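PDB 3PRL: NADP-dependent glyceraldehyde-3-phosphate dehydrogenase from Bacillus halodurans, which probably oxidises glyceraldehyde 3-phosphate to 3-phosphoglycerate with NADP+ as electron acceptor, without adding inorganic phosphate. Local coordinates for residues S220-G223 with D224-E228; A205-E209 with G210-V214; I418-D422 with T423-I427; D270-L274 with K275-S279; A341-Q344 with G345-D349. One frame throughout, in Å; residues are numbered along the deposited sequence.

All five contacts are local, each within one continuous run of chain. Contact 2 (205-214) enters strand 212-214, and contact 1 (220-228) starts the next helix; their centres lie about 22 Å apart. Contact 1 is the one at the coenzyme site. It holds the NADP(+)-binding residue Asp224, although no coenzyme is bound to this chain. Contacts 3 and 4 are neighbours, with centres about 12 Å apart. They are joined by a salt bridge from Arg425 NH2 to Asp271 OD1 (2.9 Å). Both lie away from the known sites and about 46 to 49 Å, centre to centre, from contacts 1 and 2. Contact 5 is about 29 Å from contact 4 and about 31 Å from contact 1, centre to centre.

Contact 1: S220-G223 with D224-E228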
loop_
_atom_site.group_PDB
_atom_site.type_symbol
_atom_site.label_atom_id
_atom_site.label_comp_id
_atom_site.label_asym_id
_atom_site.label_seq_id
_atom_site.Cartn_x
_atom_site.Cartn_y
_atom_site.Cartn_z
ATOM N N SER D 220 22.803 -32.586 -16.821
ATOM C CA SER D 220 22.389 -32.638 -18.219
ATOM C C SER D 220 21.334 -33.727 -18.408
ATOM O O SER D 220 20.359 -33.542 -19.131
ATOM C CB SER D 220 23.583 -32.863 -19.143
ATOM O OG SER D 220 24.132 -31.622 -19.538
ATOM N N VAL D 221 21.539 -34.857 -17.741
ATOM C CA VAL D 221 20.541 -35.919 -17.673
ATOM C C VAL D 221 19.223 -35.355 -17.120
ATOM O O VAL D 221 18.147 -35.914 -17.348
ATOM C CB VAL D 221 21.036 -37.082 -16.787
ATOM C CG1 VAL D 221 20.324 -38.378 -17.155
ATOM C CG2 VAL D 221 22.539 -37.252 -16.928
ATOM N N ILE D 222 19.325 -34.226 -16.409
ATOM C CA ILE D 222 18.173 -33.557 -15.798
ATOM C C ILE D 222 18.073 -32.067 -16.138
ATOM O O ILE D 222 16.974 -31.522 -16.188
ATOM C CB ILE D 222 18.125 -33.760 -14.246
ATOM C CG1 ILE D 222 19.445 -33.360 -13.566
ATOM C CG2 ILE D 222 17.787 -35.210 -13.914
ATOM C CD1 ILE D 222 19.471 -31.984 -12.959
ATOM N N GLY D 223 19.217 -31.429 -16.376
ATOM C CA GLY D 223 19.291 -29.988 -16.629
ATOM C C GLY D 223 18.205 -29.437 -17.538
ATOM O O GLY D 223 17.221 -28.866 -17.063
ATOM N N ASP D 224 18.382 -29.622 -18.845
ATOM C CA ASP D 224 17.449 -29.116 -19.856
ATOM C C ASP D 224 16.002 -29.598 -19.675
ATOM O O ASP D 224 15.068 -28.790 -19.738
ATOM C CB ASP D 224 17.939 -29.473 -21.263
ATOM C CG ASP D 224 19.285 -28.841 -21.605
ATOM O OD1 ASP D 224 19.561 -27.680 -21.210
ATOM O OD2 ASP D 224 20.069 -29.518 -22.295
ATOM N N HIS D 225 15.836 -30.905 -19.445
ATOM C CA HIS D 225 14.528 -31.560 -19.253
ATOM C C HIS D 225 13.652 -30.872 -18.195
ATOM O O HIS D 225 12.434 -30.772 -18.366
ATOM C CB HIS D 225 14.741 -33.033 -18.885
ATOM C CG HIS D 225 13.476 -33.830 -18.746
ATOM N ND1 HIS D 225 12.797 -34.356 -19.829
ATOM C CD2 HIS D 225 12.781 -34.215 -17.647
ATOM C CE1 HIS D 225 11.737 -35.022 -19.404
ATOM N NE2 HIS D 225 11.706 -34.955 -18.083
ATOM N N LEU D 226 14.274 -30.415 -17.107
ATOM C CA LEU D 226 13.564 -29.675 -16.072
ATOM C C LEU D 226 13.092 -28.329 -16.602
ATOM O O LEU D 226 11.908 -28.025 -16.561
ATOM C CB LEU D 226 14.453 -29.454 -14.853
ATOM C CG LEU D 226 14.709 -30.610 -13.890
ATOM C CD1 LEU D 226 16.078 -30.451 -13.239
ATOM C CD2 LEU D 226 13.622 -30.673 -12.836
ATOM N N VAL D 227 14.034 -27.544 -17.114
ATOM C CA VAL D 227 13.797 -26.178 -17.556
ATOM C C VAL D 227 12.788 -26.097 -18.706
ATOM O O VAL D 227 12.088 -25.089 -18.851
ATOM C CB VAL D 227 15.162 -25.481 -17.867
ATOM C CG1 VAL D 227 15.110 -24.564 -19.065
ATOM C CG2 VAL D 227 15.650 -24.739 -16.642
ATOM N N GLU D 228 12.700 -27.185 -19.473
ATOM C CA GLU D 228 11.807 -27.322 -20.620
ATOM C C GLU D 228 10.455 -27.970 -20.307
ATOM O O GLU D 228 9.645 -28.148 -21.202
ATOM C CB GLU D 228 12.500 -28.139 -21.721
ATOM C CG GLU D 228 13.700 -27.458 -22.373
ATOM C CD GLU D 228 14.465 -28.356 -23.356
ATOM O OE1 GLU D 228 14.233 -29.588 -23.383
ATOM O OE2 GLU D 228 15.319 -27.821 -24.104
#
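Leu226 lies beside Ile222, one helical turn further on, and the two side chains point the same way. Leu226 starts close to the backbone before it. Its CB is 3.5 Å from Ile222 O, with Gly223 O at nearly the same range. CG stands opposite the residue's own carbonyl carbon (chi1 -76°), which keeps the side chain over the first turn. From there CG remains close to Ile222 O, at 3.4 Å. CD1 is the branch that reaches the neighbour: it meets Ile222 CD1 at 3.7 Å while still touching Ile222 O. Val51 of helix 48-65 packs against both side chains.

Ile222 is the N-cap residue of the short helix 223-227, which follows strand 212-214 in the coenzyme-binding Rossmann-type domain of this aldehyde dehydrogenase. Its apolar side chain has no acceptor to offer the first turn. Its carbonyl serves instead: Leu226 N donates to Ile222 O at 3.1 Å. Gly223 O takes two weak bonds, from Leu226 N and from Val227 N. Asp224, next along this turn, binds NADP(+) in a structure of this protein. The Ile222 side chain comes within about 4 Å of the Lys186 side chain and of Gly219, both also NADP(+)-binding residues. His225 NE2 is hydrogen-bonded to Asn52 OD1 on helix 48-65.

Contact 2: A205-E209 with G210-V214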
loop_
_atom_site.group_PDB
_atom_site.type_symbol
_atom_site.label_atom_id
_atom_site.label_comp_id
_atom_site.label_asym_id
_atom_site.label_seq_id
_atom_site.Cartn_x
_atom_site.Cartn_y
_atom_site.Cartn_z
ATOM N N ALA D 205 9.422 -31.323 10.085
ATOM C CA ALA D 205 8.550 -30.243 10.546
ATOM C C ALA D 205 7.096 -30.526 10.199
ATOM O O ALA D 205 6.191 -29.819 10.659
ATOM C CB ALA D 205 8.992 -28.912 9.934
ATOM N N GLY D 206 6.880 -31.553 9.382
ATOM C CA GLY D 206 5.528 -31.953 8.985
ATOM C C GLY D 206 5.068 -31.501 7.606
ATOM O O GLY D 206 3.877 -31.313 7.391
ATOM N N ALA D 207 5.988 -31.332 6.660
ATOM C CA ALA D 207 5.589 -31.000 5.287
ATOM C C ALA D 207 4.705 -32.109 4.722
ATOM O O ALA D 207 5.093 -33.277 4.755
ATOM C CB ALA D 207 6.800 -30.806 4.409
ATOM N N PRO D 208 3.495 -31.760 4.241
ATOM C CA PRO D 208 2.693 -32.801 3.583
ATOM C C PRO D 208 3.396 -33.344 2.338
ATOM O O PRO D 208 4.266 -32.673 1.778
ATOM C CB PRO D 208 1.395 -32.076 3.222
ATOM C CG PRO D 208 1.296 -30.960 4.216
ATOM C CD PRO D 208 2.710 -30.537 4.507
ATOM N N GLU D 209 3.030 -34.557 1.934
ATOM C CA GLU D 209 3.653 -35.266 0.802
ATOM C C GLU D 209 3.543 -34.490 -0.510
ATOM O O GLU D 209 2.485 -33.980 -0.830
ATOM C CB GLU D 209 2.994 -36.645 0.647
ATOM C CG GLU D 209 1.476 -36.574 0.732
ATOM C CD GLU D 209 0.796 -37.923 0.732
ATOM O OE1 GLU D 209 1.066 -38.748 1.640
ATOM O OE2 GLU D 209 -0.036 -38.139 -0.172
ATOM N N GLY D 210 4.643 -34.396 -1.256
ATOM C CA GLY D 210 4.647 -33.751 -2.579
ATOM C C GLY D 210 4.972 -32.263 -2.649
ATOM O O GLY D 210 5.553 -31.802 -3.638
ATOM N N ILE D 211 4.599 -31.507 -1.616
ATOM C CA ILE D 211 4.799 -30.039 -1.571
ATOM C C ILE D 211 6.229 -29.615 -1.869
ATOM O O ILE D 211 6.465 -28.596 -2.538
ATOM C CB ILE D 211 4.393 -29.460 -0.190
ATOM C CG1 ILE D 211 2.998 -29.935 0.197
ATOM C CG2 ILE D 211 4.474 -27.926 -0.181
ATOM C CD1 ILE D 211 1.974 -29.790 -0.902
ATOM N N ILE D 212 7.165 -30.404 -1.339
ATOM C CA ILE D 212 8.583 -30.307 -1.626
ATOM C C ILE D 212 9.087 -31.645 -2.185
ATOM O O ILE D 212 8.915 -32.702 -1.562
ATOM C CB ILE D 212 9.402 -29.877 -0.358
ATOM C CG1 ILE D 212 10.918 -29.795 -0.653
ATOM C CG2 ILE D 212 9.113 -30.791 0.839
ATOM C CD1 ILE D 212 11.319 -28.584 -1.500
ATOM N N GLN D 213 9.673 -31.577 -3.378
ATOM C CA GLN D 213 10.380 -32.700 -3.996
ATOM C C GLN D 213 11.828 -32.276 -4.236
ATOM O O GLN D 213 12.083 -31.132 -4.637
ATOM C CB GLN D 213 9.717 -33.086 -5.320
ATOM C CG GLN D 213 8.183 -33.134 -5.264
ATOM C CD GLN D 213 7.640 -34.425 -4.680
ATOM O OE1 GLN D 213 8.041 -34.861 -3.586
ATOM N NE2 GLN D 213 6.723 -35.057 -5.412
ATOM N N VAL D 214 12.772 -33.179 -3.960
ATOM C CA VAL D 214 14.191 -32.906 -4.238
ATOM C C VAL D 214 14.626 -33.683 -5.470
ATOM O O VAL D 214 14.470 -34.897 -5.533
ATOM C CB VAL D 214 15.129 -33.266 -3.055
ATOM C CG1 VAL D 214 16.573 -32.814 -3.347
ATOM C CG2 VAL D 214 14.618 -32.664 -1.750
#
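Pro208 and Ile211 form the close part of this contact, at the two ends of a type II beta turn. Ile211 CG1 does most of the touching. It is 3.4 Å from Pro208 O and 4.0 Å from Pro208 CB, so it meets both the carbonyl and the ring side. CG1 stands opposite the carbonyl carbon of Ile211 (chi1 -51°), which turns it back toward the proline. Trp65 of helix 48-65 packs on both residues. A second apolar touch is lighter, with Ala207 CB 4.3 Å from Ile212 CG2. Leu76 of helix 70-86 lies against Ala207.

Glu209 is the solvent side. It heads away from the following residues, and its chain runs extended beyond CG. Only its CB comes near them, 3.4 Å from Gly210 N. Gly210, by contrast, is buried. It takes the third turn position with positive phi (91°), where a CB would jam against Glu209 O. The other glycine, Gly206, also has positive phi and closes helix 192-204 in a Schellman motif. The chain thus leaves the helix, turns once and enters strand 212-214 of the coenzyme-binding domain. There Ile211 and Gln213 make backbone bonds with strand 182-186. Gln213 OE1 accepts from Asn17 N.

Side chain meets side chain here only through carbon atoms. The turn therefore seems to rest on glycine's backbone freedom and on the packing of Pro208 and the buried Ile211 against Trp65, with the carboxylate left to the outside.

Contact 3: I418-D422 with T423-I427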
loop_
_atom_site.group_PDB
_atom_site.type_symbol
_atom_site.label_atom_id
_atom_site.label_comp_id
_atom_site.label_asym_id
_atom_site.label_seq_id
_atom_site.Cartn_x
_atom_site.Cartn_y
_atom_site.Cartn_z
ATOM N N ILE D 418 29.605 3.704 -3.529
ATOM C CA ILE D 418 30.252 5.018 -3.659
ATOM C C ILE D 418 30.781 5.458 -2.291
ATOM O O ILE D 418 30.065 5.377 -1.281
ATOM C CB ILE D 418 29.302 6.145 -4.216
ATOM C CG1 ILE D 418 28.303 5.618 -5.259
ATOM C CG2 ILE D 418 30.116 7.351 -4.756
ATOM C CD1 ILE D 418 28.929 5.052 -6.519
ATOM N N PHE D 419 32.030 5.919 -2.261
ATOM C CA PHE D 419 32.676 6.378 -1.037
ATOM C C PHE D 419 33.066 7.869 -1.094
ATOM O O PHE D 419 33.822 8.304 -1.976
ATOM C CB PHE D 419 33.880 5.498 -0.727
ATOM C CG PHE D 419 33.519 4.083 -0.342
ATOM C CD1 PHE D 419 33.236 3.760 0.983
ATOM C CD2 PHE D 419 33.479 3.070 -1.304
ATOM C CE1 PHE D 419 32.913 2.446 1.353
ATOM C CE2 PHE D 419 33.149 1.755 -0.954
ATOM C CZ PHE D 419 32.861 1.446 0.382
ATOM N N THR D 420 32.517 8.637 -0.153
ATOM C CA THR D 420 32.507 10.104 -0.202
ATOM C C THR D 420 31.952 10.623 1.116
ATOM O O THR D 420 31.180 9.933 1.781
ATOM C CB THR D 420 31.520 10.628 -1.272
ATOM O OG1 THR D 420 31.312 9.639 -2.287
ATOM C CG2 THR D 420 32.016 11.913 -1.902
ATOM N N LYS D 421 32.323 11.838 1.488
ATOM C CA LYS D 421 31.639 12.526 2.578
ATOM C C LYS D 421 30.505 13.367 2.004
ATOM O O LYS D 421 29.621 13.807 2.735
ATOM C CB LYS D 421 32.594 13.415 3.380
ATOM C CG LYS D 421 33.885 12.735 3.823
ATOM C CD LYS D 421 33.704 11.781 4.985
ATOM C CE LYS D 421 34.993 11.718 5.799
ATOM N NZ LYS D 421 34.743 11.267 7.189
ATOM N N ASP D 422 30.545 13.578 0.689
ATOM C CA ASP D 422 29.548 14.380 -0.010
ATOM C C ASP D 422 28.338 13.526 -0.406
ATOM O O ASP D 422 28.249 13.054 -1.549
ATOM C CB ASP D 422 30.173 15.035 -1.245
ATOM C CG ASP D 422 29.297 16.119 -1.840
ATOM O OD1 ASP D 422 28.058 16.079 -1.652
ATOM O OD2 ASP D 422 29.854 17.014 -2.503
ATOM N N THR D 423 27.420 13.339 0.545
ATOM C CA THR D 423 26.259 12.456 0.380
ATOM C C THR D 423 25.358 12.776 -0.819
ATOM O O THR D 423 25.031 11.875 -1.587
ATOM C CB THR D 423 25.394 12.403 1.657
ATOM O OG1 THR D 423 26.123 11.751 2.704
ATOM C CG2 THR D 423 24.082 11.638 1.405
ATOM N N ASP D 424 24.951 14.039 -0.980
ATOM C CA ASP D 424 24.115 14.410 -2.127
ATOM C C ASP D 424 24.760 13.968 -3.442
ATOM O O ASP D 424 24.101 13.348 -4.270
ATOM C CB ASP D 424 23.785 15.908 -2.148
ATOM C CG ASP D 424 22.946 16.348 -0.944
ATOM O OD1 ASP D 424 22.209 15.506 -0.379
ATOM O OD2 ASP D 424 23.033 17.540 -0.556
ATOM N N ARG D 425 26.056 14.252 -3.601
ATOM C CA ARG D 425 26.810 13.893 -4.805
ATOM C C ARG D 425 26.821 12.385 -5.053
ATOM O O ARG D 425 26.504 11.931 -6.151
ATOM C CB ARG D 425 28.230 14.435 -4.710
ATOM C CG ARG D 425 28.899 14.690 -6.046
ATOM C CD ARG D 425 30.210 15.442 -5.846
ATOM N NE ARG D 425 31.173 14.675 -5.053
ATOM C CZ ARG D 425 32.340 15.151 -4.620
ATOM N NH1 ARG D 425 32.693 16.404 -4.884
ATOM N NH2 ARG D 425 33.149 14.376 -3.906
ATOM N N ALA D 426 27.173 11.613 -4.027
ATOM C CA ALA D 426 27.029 10.158 -4.077
ATOM C C ALA D 426 25.639 9.716 -4.581
ATOM O O ALA D 426 25.533 8.795 -5.388
ATOM C CB ALA D 426 27.332 9.541 -2.701
ATOM N N ILE D 427 24.584 10.380 -4.111
ATOM C CA ILE D 427 23.209 10.060 -4.530
ATOM C C ILE D 427 23.018 10.387 -6.018
ATOM O O ILE D 427 22.422 9.606 -6.775
ATOM C CB ILE D 427 22.153 10.754 -3.624
ATOM C CG1 ILE D 427 22.091 10.050 -2.258
ATOM C CG2 ILE D 427 20.777 10.806 -4.295
ATOM C CD1 ILE D 427 21.360 10.819 -1.182
#
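Asp422 and Arg425 cross at about a right angle. The carboxylate lies over one face of the guanidinium, the two planes 35° apart. Asp422 OD2 sits 3.5 Å above the guanidinium plane of Arg425, offset toward its rim. Its salt bridge to Arg425 NE is long (3.7 Å) and purely electrostatic, since no N-H points at the oxygen. Arg425 NE is buried and has no hydrogen-bond partner in the model. NH2 is better served, by a salt bridge to Asp271. Thr420 also crosses the arginine near a right angle, with Thr420 CG2 3.4 Å from Arg425 NH2.

The other oxygen, Asp422 OD1, accepts a weak bond from Arg425 N at 3.3 Å, an N-cap bond. Asp422 CG is trans to the backbone N (chi1 -167°), which swings the carboxylate over the helix start. With an alanine here, Arg425 N would probably lose its cap and the guanidinium the charge over its face. Asp422 O takes a straight bond from Ala426 N (3.1 Å). Ala426 CB packs on Ile418 CG2 at 4.1 Å. Thr423 OG1 bonds to Asp424 of the second subunit. This is the strand-to-helix turn of a beta-alpha-beta unit, strands 415-419 and 437-440 round helix 423-431.

Contact 4: D270-L274 with K275-S279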
loop_
_atom_site.group_PDB
_atom_site.type_symbol
_atom_site.label_atom_id
_atom_site.label_comp_id
_atom_site.label_asym_id
_atom_site.label_seq_id
_atom_site.Cartn_x
_atom_site.Cartn_y
_atom_site.Cartn_z
ATOM N N ASP D 270 37.868 11.724 -3.666
ATOM C CA ASP D 270 38.879 12.447 -2.863
ATOM C C ASP D 270 38.502 12.676 -1.387
ATOM O O ASP D 270 39.345 12.517 -0.491
ATOM C CB ASP D 270 39.251 13.766 -3.574
ATOM C CG ASP D 270 39.790 14.847 -2.632
ATOM O OD1 ASP D 270 40.332 14.537 -1.547
ATOM O OD2 ASP D 270 39.684 16.038 -3.005
ATOM N N ASP D 271 37.250 13.050 -1.145
ATOM C CA ASP D 271 36.776 13.365 0.194
ATOM C C ASP D 271 36.198 12.138 0.917
ATOM O O ASP D 271 35.089 12.186 1.446
ATOM C CB ASP D 271 35.742 14.502 0.126
ATOM C CG ASP D 271 34.555 14.166 -0.770
ATOM O OD1 ASP D 271 34.703 13.303 -1.659
ATOM O OD2 ASP D 271 33.475 14.771 -0.587
ATOM N N ALA D 272 36.954 11.044 0.951
ATOM C CA ALA D 272 36.464 9.807 1.547
ATOM C C ALA D 272 37.244 9.434 2.796
ATOM O O ALA D 272 38.455 9.659 2.878
ATOM C CB ALA D 272 36.514 8.674 0.541
ATOM N N ASP D 273 36.536 8.876 3.775
ATOM C CA ASP D 273 37.192 8.273 4.926
ATOM C C ASP D 273 37.808 6.970 4.423
ATOM O O ASP D 273 37.108 5.975 4.220
ATOM C CB ASP D 273 36.200 8.019 6.073
ATOM C CG ASP D 273 36.819 7.234 7.232
ATOM O OD1 ASP D 273 37.849 6.562 7.032
ATOM O OD2 ASP D 273 36.268 7.276 8.349
ATOM N N LEU D 274 39.120 7.000 4.219
ATOM C CA LEU D 274 39.829 5.898 3.585
ATOM C C LEU D 274 40.060 4.708 4.516
ATOM O O LEU D 274 40.403 3.623 4.049
ATOM C CB LEU D 274 41.151 6.386 2.979
ATOM C CG LEU D 274 41.083 7.587 2.025
ATOM C CD1 LEU D 274 42.427 8.292 1.957
ATOM C CD2 LEU D 274 40.606 7.193 0.633
ATOM N N LYS D 275 39.888 4.910 5.820
ATOM C CA LYS D 275 39.975 3.813 6.780
ATOM C C LYS D 275 38.743 2.918 6.666
ATOM O O LYS D 275 38.868 1.711 6.448
ATOM C CB LYS D 275 40.147 4.328 8.217
ATOM C CG LYS D 275 41.582 4.705 8.588
ATOM C CD LYS D 275 42.521 3.499 8.497
ATOM C CE LYS D 275 43.969 3.903 8.750
ATOM N NZ LYS D 275 44.903 2.750 8.565
ATOM N N LEU D 276 37.565 3.529 6.795
ATOM C CA LEU D 276 36.265 2.861 6.615
ATOM C C LEU D 276 36.092 2.255 5.214
ATOM O O LEU D 276 35.626 1.116 5.066
ATOM C CB LEU D 276 35.121 3.845 6.929
ATOM C CG LEU D 276 33.644 3.424 6.835
ATOM C CD1 LEU D 276 33.347 2.155 7.646
ATOM C CD2 LEU D 276 32.730 4.577 7.283
ATOM N N THR D 277 36.464 3.018 4.190
ATOM C CA THR D 277 36.435 2.507 2.820
ATOM C C THR D 277 37.315 1.258 2.683
ATOM O O THR D 277 36.841 0.219 2.231
ATOM C CB THR D 277 36.885 3.567 1.802
ATOM O OG1 THR D 277 36.096 4.752 1.955
ATOM C CG2 THR D 277 36.753 3.032 0.377
ATOM N N ALA D 278 38.582 1.360 3.085
ATOM C CA ALA D 278 39.510 0.226 2.998
ATOM C C ALA D 278 38.948 -1.018 3.696
ATOM O O ALA D 278 39.060 -2.141 3.190
ATOM C CB ALA D 278 40.888 0.597 3.568
ATOM N N SER D 279 38.342 -0.802 4.859
ATOM C CA SER D 279 37.760 -1.885 5.631
ATOM C C SER D 279 36.507 -2.476 4.967
ATOM O O SER D 279 36.385 -3.691 4.871
ATOM C CB SER D 279 37.470 -1.430 7.058
ATOM O OG SER D 279 37.089 -2.538 7.845
#
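Asp273 serves the start of helix 274-286 with both its side chain and its carbonyl. Its OD1 accepts from Leu276 N at 3.1 Å, in a fairly straight bond that comes from above the carboxylate plane. The same oxygen takes a weaker bond from Lys275 N (2.9 Å), bent to 127° at the hydrogen. CG is trans to the backbone N (chi1 173°), which folds the carboxylate over these two amides. Asp273 CG also lies 3.8 Å from Leu276 CB, where the two side chains cross at about a right angle.

The Asp273 carbonyl has two donors, both from Thr277. Thr277 N bonds to Asp273 O at 3.0 Å in the carbonyl plane. Thr277 OG1 gives its proton to the same oxygen at 2.8 Å, but from above that plane. One buried threonine thus uses backbone and side chain on one acceptor. Leu274 O accepts from Ala278 N at 3.1 Å, and Asn312 ND2 adds a weak bond.

An alanine in place of Asp273 would probably leave the Leu276 and Lys275 amides without their acceptor at the helix start. The negative carboxylate here is likely to suit the positive end of the helix dipole. The arrangement is an N-cap, and it opens the helix of a beta-alpha-beta crossover between the parallel strands 264-268 and 296-302.

Contact 5: A341-Q344 with G345-D349; sequences AFIQ and GLIDD
Phe342 and Leu346 meet one turn apart on helix 337-352, the first of three i to i+4 side-chain pairs along this alpha-helix. The apolar contacts come first. Leu346 CD1 sits over one face of the Phe342 ring in a CH-pi contact, 4.0 Å from the centroid and 21° off the ring normal. It is displaced toward the rim, and its nearest ring atom is Phe342 CZ at 3.7 Å. The ring leaves the backbone trans to N (chi1 171°), which carries its far end along the helix toward Leu346. Arg381 packs against both side chains. Ile343 CG2 and Ile347 CD1 touch more lightly, at 4.3 Å. These two isoleucines face strand 367-374, Ile343 on Leu368 and Ile347 on Thr371, so this side of the helix is laid on the sheet.

Most backbone bonds are the i to i-4 bonds of an alpha-helix. Gly345 N donates to Ala341 O, Ile347 N to Ile343 O and Asp348 N to Gln344 O. Leu346 N is the exception: it is shared between Phe342 O and Ile343 O, and both bonds are weak. Gly345 adopts ordinary helical angles, and a CB would fit there.

The polar side-chain pair is Gln344 with Asp348. The glutamine chain bends at chi2 (58°), bringing its amide round toward the next turn. Gln344 NE2 donates to Asp348 OD2 at 3.0 Å; the oxygen lies in the amide plane, while NE2 stands above the plane of the carboxylate.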
loop_
_atom_site.group_PDB
_atom_site.type_symbol
_atom_site.label_atom_id
_atom_site.label_comp_id
_atom_site.label_asym_id
_atom_site.label_seq_id
_atom_site.Cartn_x
_atom_site.Cartn_y
_atom_site.Cartn_z
ATOM N N ALA D 341 42.235 -22.727 -11.438
ATOM C CA ALA D 341 42.943 -22.550 -12.715
ATOM C C ALA D 341 42.505 -21.243 -13.404
ATOM O O ALA D 341 43.357 -20.433 -13.794
ATOM C CB ALA D 341 42.721 -23.746 -13.633
ATOM N N PHE D 342 41.184 -21.055 -13.529
ATOM C CA PHE D 342 40.579 -19.873 -14.179
ATOM C C PHE D 342 40.978 -18.573 -13.482
ATOM O O PHE D 342 41.320 -17.605 -14.151
ATOM C CB PHE D 342 39.041 -20.000 -14.276
ATOM C CG PHE D 342 38.337 -18.730 -14.748
ATOM C CD1 PHE D 342 38.239 -18.430 -16.107
ATOM C CD2 PHE D 342 37.779 -17.841 -13.826
ATOM C CE1 PHE D 342 37.618 -17.269 -16.554
ATOM C CE2 PHE D 342 37.140 -16.665 -14.253
ATOM C CZ PHE D 342 37.059 -16.375 -15.624
ATOM N N ILE D 343 40.950 -18.560 -12.145
ATOM C CA ILE D 343 41.420 -17.403 -11.349
ATOM C C ILE D 343 42.896 -17.085 -11.616
ATOM O O ILE D 343 43.254 -15.944 -11.898
ATOM C CB ILE D 343 41.205 -17.608 -9.822
ATOM C CG1 ILE D 343 39.716 -17.828 -9.509
ATOM C CG2 ILE D 343 41.750 -16.408 -9.027
ATOM C CD1 ILE D 343 39.491 -18.779 -8.347
ATOM N N GLN D 344 43.736 -18.106 -11.542
ATOM C CA GLN D 344 45.170 -17.956 -11.824
ATOM C C GLN D 344 45.438 -17.257 -13.158
ATOM O O GLN D 344 46.325 -16.400 -13.250
ATOM C CB GLN D 344 45.865 -19.322 -11.794
ATOM C CG GLN D 344 47.393 -19.290 -11.994
ATOM C CD GLN D 344 48.120 -18.441 -10.955
ATOM O OE1 GLN D 344 48.049 -18.700 -9.755
ATOM N NE2 GLN D 344 48.830 -17.423 -11.424
ATOM N N GLY D 345 44.668 -17.628 -14.179
ATOM C CA GLY D 345 44.800 -17.055 -15.521
ATOM C C GLY D 345 44.474 -15.576 -15.604
ATOM O O GLY D 345 45.058 -14.852 -16.423
ATOM N N LEU D 346 43.527 -15.134 -14.773
ATOM C CA LEU D 346 43.189 -13.717 -14.635
ATOM C C LEU D 346 44.341 -12.907 -14.039
ATOM O O LEU D 346 44.629 -11.802 -14.512
ATOM C CB LEU D 346 41.904 -13.529 -13.797
ATOM C CG LEU D 346 40.547 -13.402 -14.520
ATOM C CD1 LEU D 346 40.276 -14.557 -15.470
ATOM C CD2 LEU D 346 39.387 -13.277 -13.536
ATOM N N ILE D 347 44.979 -13.458 -13.002
ATOM C CA ILE D 347 46.164 -12.849 -12.383
ATOM C C ILE D 347 47.306 -12.744 -13.400
ATOM O O ILE D 347 47.782 -11.641 -13.680
ATOM C CB ILE D 347 46.613 -13.617 -11.108
ATOM C CG1 ILE D 347 45.565 -13.454 -10.002
ATOM C CG2 ILE D 347 47.994 -13.130 -10.630
ATOM C CD1 ILE D 347 45.640 -14.495 -8.896
ATOM N N ASP D 348 47.709 -13.888 -13.960
ATOM C CA ASP D 348 48.703 -13.965 -15.050
ATOM C C ASP D 348 48.538 -12.830 -16.080
ATOM O O ASP D 348 49.393 -11.944 -16.168
ATOM C CB ASP D 348 48.611 -15.315 -15.778
ATOM C CG ASP D 348 49.145 -16.485 -14.961
ATOM O OD1 ASP D 348 48.856 -17.634 -15.363
ATOM O OD2 ASP D 348 49.857 -16.290 -13.947
ATOM N N ASP D 349 47.431 -12.859 -16.834
ATOM C CA ASP D 349 47.122 -11.858 -17.870
ATOM C C ASP D 349 47.352 -10.421 -17.407
ATOM O O ASP D 349 47.843 -9.581 -18.175
ATOM C CB ASP D 349 45.674 -12.003 -18.362
ATOM C CG ASP D 349 45.293 -10.927 -19.363
ATOM O OD1 ASP D 349 45.654 -11.073 -20.555
ATOM O OD2 ASP D 349 44.648 -9.934 -18.954
#